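Local coordinates for protein CalS10 (Micromonospora echinospora, PDB 6UK5) that probably methylates an amino pentose during calicheamicin biosynthesis, using the S-adenosylmethionine that it binds as methyl donor, at residues T119-A124 against V150-P155. Numbering follows the deposited sequence.
With SAM (S-adenosylmethionine), chain D.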
loop_
_atom_site.group_PDB
_atom_site.type_symbol
_atom_site.label_atom_id
_atom_site.label_comp_id
_atom_site.label_asym_id
_atom_site.label_seq_id
_atom_site.Cartn_x
_atom_site.Cartn_y
_atom_site.Cartn_z
ATOM N N THR A 119 -22.601 17.703 -18.462
ATOM C CA THR A 119 -22.509 16.626 -17.490
ATOM C C THR A 119 -21.694 17.067 -16.281
ATOM O O THR A 119 -20.814 17.928 -16.378
ATOM C CB THR A 119 -21.877 15.366 -18.094
ATOM O OG1 THR A 119 -20.482 15.589 -18.333
ATOM C CG2 THR A 119 -22.557 14.991 -19.403
ATOM N N CYS A 120 -22.010 16.462 -15.134
ATOM C CA CYS A 120 -21.360 16.754 -13.854
ATOM C C CYS A 120 -21.386 15.439 -13.073
ATOM O O CYS A 120 -22.368 15.133 -12.392
ATOM C CB CYS A 120 -22.065 17.874 -13.104
ATOM S SG CYS A 120 -21.151 18.541 -11.683
ATOM N N LEU A 121 -20.307 14.668 -13.184
ATOM C CA LEU A 121 -20.320 13.266 -12.803
ATOM C C LEU A 121 -19.338 12.987 -11.672
ATOM O O LEU A 121 -18.447 13.785 -11.370
ATOM C CB LEU A 121 -19.981 12.375 -14.011
ATOM C CG LEU A 121 -20.687 12.744 -15.319
ATOM C CD1 LEU A 121 -20.037 12.039 -16.504
ATOM C CD2 LEU A 121 -22.177 12.438 -15.256
ATOM N N PHE A 122 -19.523 11.817 -11.055
ATOM C CA PHE A 122 -18.695 11.352 -9.941
ATOM C C PHE A 122 -18.755 12.326 -8.763
ATOM O O PHE A 122 -17.736 12.668 -8.159
ATOM C CB PHE A 122 -17.249 11.116 -10.394
ATOM C CG PHE A 122 -16.478 10.125 -9.543
ATOM C CD1 PHE A 122 -17.126 9.247 -8.687
ATOM C CD2 PHE A 122 -15.096 10.070 -9.616
ATOM C CE1 PHE A 122 -16.417 8.344 -7.924
ATOM C CE2 PHE A 122 -14.379 9.167 -8.850
ATOM C CZ PHE A 122 -15.043 8.304 -8.002
ATOM N N THR A 123 -19.971 12.766 -8.429
ATOM C CA THR A 123 -20.227 13.556 -7.222
ATOM C C THR A 123 -19.444 14.866 -7.215
ATOM O O THR A 123 -19.055 15.360 -6.154
ATOM C CB THR A 123 -19.908 12.759 -5.950
ATOM O OG1 THR A 123 -18.487 12.675 -5.770
ATOM C CG2 THR A 123 -20.497 11.354 -6.032
ATOM N N ALA A 124 -19.199 15.438 -8.395
ATOM C CA ALA A 124 -18.415 16.666 -8.463
ATOM C C ALA A 124 -19.138 17.823 -7.783
ATOM O O ALA A 124 -18.510 18.639 -7.097
ATOM C CB ALA A 124 -18.103 17.008 -9.920
ATOM N N VAL A 150 -29.686 18.720 -22.421
ATOM C CA VAL A 150 -29.702 17.678 -21.402
ATOM C C VAL A 150 -28.660 18.002 -20.341
ATOM O O VAL A 150 -27.483 18.206 -20.658
ATOM C CB VAL A 150 -29.432 16.292 -22.014
ATOM C CG1 VAL A 150 -29.553 15.208 -20.951
ATOM C CG2 VAL A 150 -30.383 16.024 -23.171
ATOM N N LEU A 151 -29.093 18.043 -19.087
ATOM C CA LEU A 151 -28.198 18.111 -17.941
ATOM C C LEU A 151 -28.250 16.772 -17.222
ATOM O O LEU A 151 -29.337 16.261 -16.935
ATOM C CB LEU A 151 -28.592 19.255 -17.007
ATOM C CG LEU A 151 -27.495 19.807 -16.097
ATOM C CD1 LEU A 151 -27.736 21.281 -15.839
ATOM C CD2 LEU A 151 -27.460 19.051 -14.782
ATOM N N VAL A 152 -27.084 16.195 -16.949
ATOM C CA VAL A 152 -26.990 14.911 -16.265
ATOM C C VAL A 152 -26.027 15.070 -15.099
ATOM O O VAL A 152 -24.932 15.621 -15.260
ATOM C CB VAL A 152 -26.545 13.775 -17.208
ATOM C CG1 VAL A 152 -27.262 13.893 -18.546
ATOM C CG2 VAL A 152 -25.041 13.764 -17.393
ATOM N N LEU A 153 -26.438 14.590 -13.929
ATOM C CA LEU A 153 -25.749 14.883 -12.680
ATOM C C LEU A 153 -25.753 13.645 -11.804
ATOM O O LEU A 153 -26.820 13.122 -11.470
ATOM C CB LEU A 153 -26.425 16.056 -11.967
ATOM C CG LEU A 153 -25.743 16.647 -10.736
ATOM C CD1 LEU A 153 -25.910 18.154 -10.750
ATOM C CD2 LEU A 153 -26.322 16.059 -9.465
ATOM N N GLU A 154 -24.560 13.176 -11.437
ATOM C CA GLU A 154 -24.431 12.053 -10.521
ATOM C C GLU A 154 -24.322 12.596 -9.102
ATOM O O GLU A 154 -23.284 13.179 -8.754
ATOM C CB GLU A 154 -23.207 11.214 -10.867
ATOM C CG GLU A 154 -23.089 9.930 -10.055
ATOM C CD GLU A 154 -21.793 9.194 -10.316
ATOM O OE1 GLU A 154 -21.053 9.597 -11.237
ATOM O OE2 GLU A 154 -21.511 8.215 -9.593
ATOM N N PRO A 155 -25.340 12.436 -8.258
ATOM C CA PRO A 155 -25.280 12.993 -6.906
ATOM C C PRO A 155 -24.615 12.048 -5.917
ATOM O O PRO A 155 -24.537 10.834 -6.119
ATOM C CB PRO A 155 -26.761 13.186 -6.557
ATOM C CG PRO A 155 -27.419 12.028 -7.224
ATOM C CD PRO A 155 -26.643 11.792 -8.514
HETATM N N SAM D . -15.558 14.056 -13.807
HETATM C CA SAM D . -14.472 13.840 -12.906
HETATM C C SAM D . -14.027 12.345 -12.868
HETATM O O SAM D . -14.918 11.464 -12.779
HETATM O OXT SAM D . -12.798 12.140 -12.921
HETATM C CB SAM D . -14.862 14.307 -11.497
HETATM C CG SAM D . -13.582 14.546 -10.714
HETATM S SD SAM D . -14.076 14.524 -8.977
HETATM C CE SAM D . -12.511 14.167 -8.195
HETATM C "C5'" SAM D . -14.325 16.269 -8.469
HETATM C "C4'" SAM D . -13.703 17.379 -9.326
HETATM O "O4'" SAM D . -14.474 18.581 -9.151
HETATM C "C3'" SAM D . -12.256 17.729 -8.965
HETATM O "O3'" SAM D . -11.365 17.332 -10.003
HETATM C "C2'" SAM D . -12.252 19.262 -8.803
HETATM O "O2'" SAM D . -11.197 19.870 -9.540
HETATM C "C1'" SAM D . -13.618 19.681 -9.348
HETATM N N9 SAM D . -14.207 20.837 -8.684
HETATM C C8 SAM D . -14.516 20.972 -7.354
HETATM N N7 SAM D . -15.113 22.098 -7.055
HETATM C C5 SAM D . -15.213 22.751 -8.271
HETATM C C6 SAM D . -15.771 23.990 -8.644
HETATM N N6 SAM D . -16.313 24.851 -7.778
HETATM N N1 SAM D . -15.742 24.325 -9.952
HETATM C C2 SAM D . -15.181 23.478 -10.820
HETATM N N3 SAM D . -14.613 22.293 -10.586
HETATM C C4 SAM D . -14.662 21.986 -9.286
#
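T119 and C120 run parallel to V152 and L153 in a Rossmann-like methyltransferase sheet, where strands 115-120 and 149-153 lie side by side in the 3-2-1-4-5-7-6 order of class I enzymes. The pair is a worked example of how neighbouring parallel strands pack tightly along the sheet and then part into loops at their carboxyl ends. In the close-packed part, C120 N donates to V152 O (3.0 Å), and C120 O accepts a hydrogen bond from E154 N (3.1 Å). On one face T119 CG2 and V152 CG2 lie alongside each other, and L121 CD2 reaches V152 CG2 at 3.8 Å; helix 67-73 packs against T119 and L121. With CG anti to the backbone N (chi1 -173°) and the chain extended beyond it, the E154 carboxylate reaches the turn, where OE1 accepts a bond from F122 N at 2.7 Å from above the carboxylate plane, while OE2 is engaged by R244 and T242. Replacing E154 by an alanine is likely to leave F122 N without its acceptor and R244 without its anionic mate, freeing the turn beside the cofactor to shift. The looser side is held by a weak bond from T123 N to E154 O (3.4 Å). There the first side-chain bond of partly exposed F122 points away from 150-155, although CB still touches it, and the ring edge faces the cofactor, with F122 CD2 3.5 Å from SAM O.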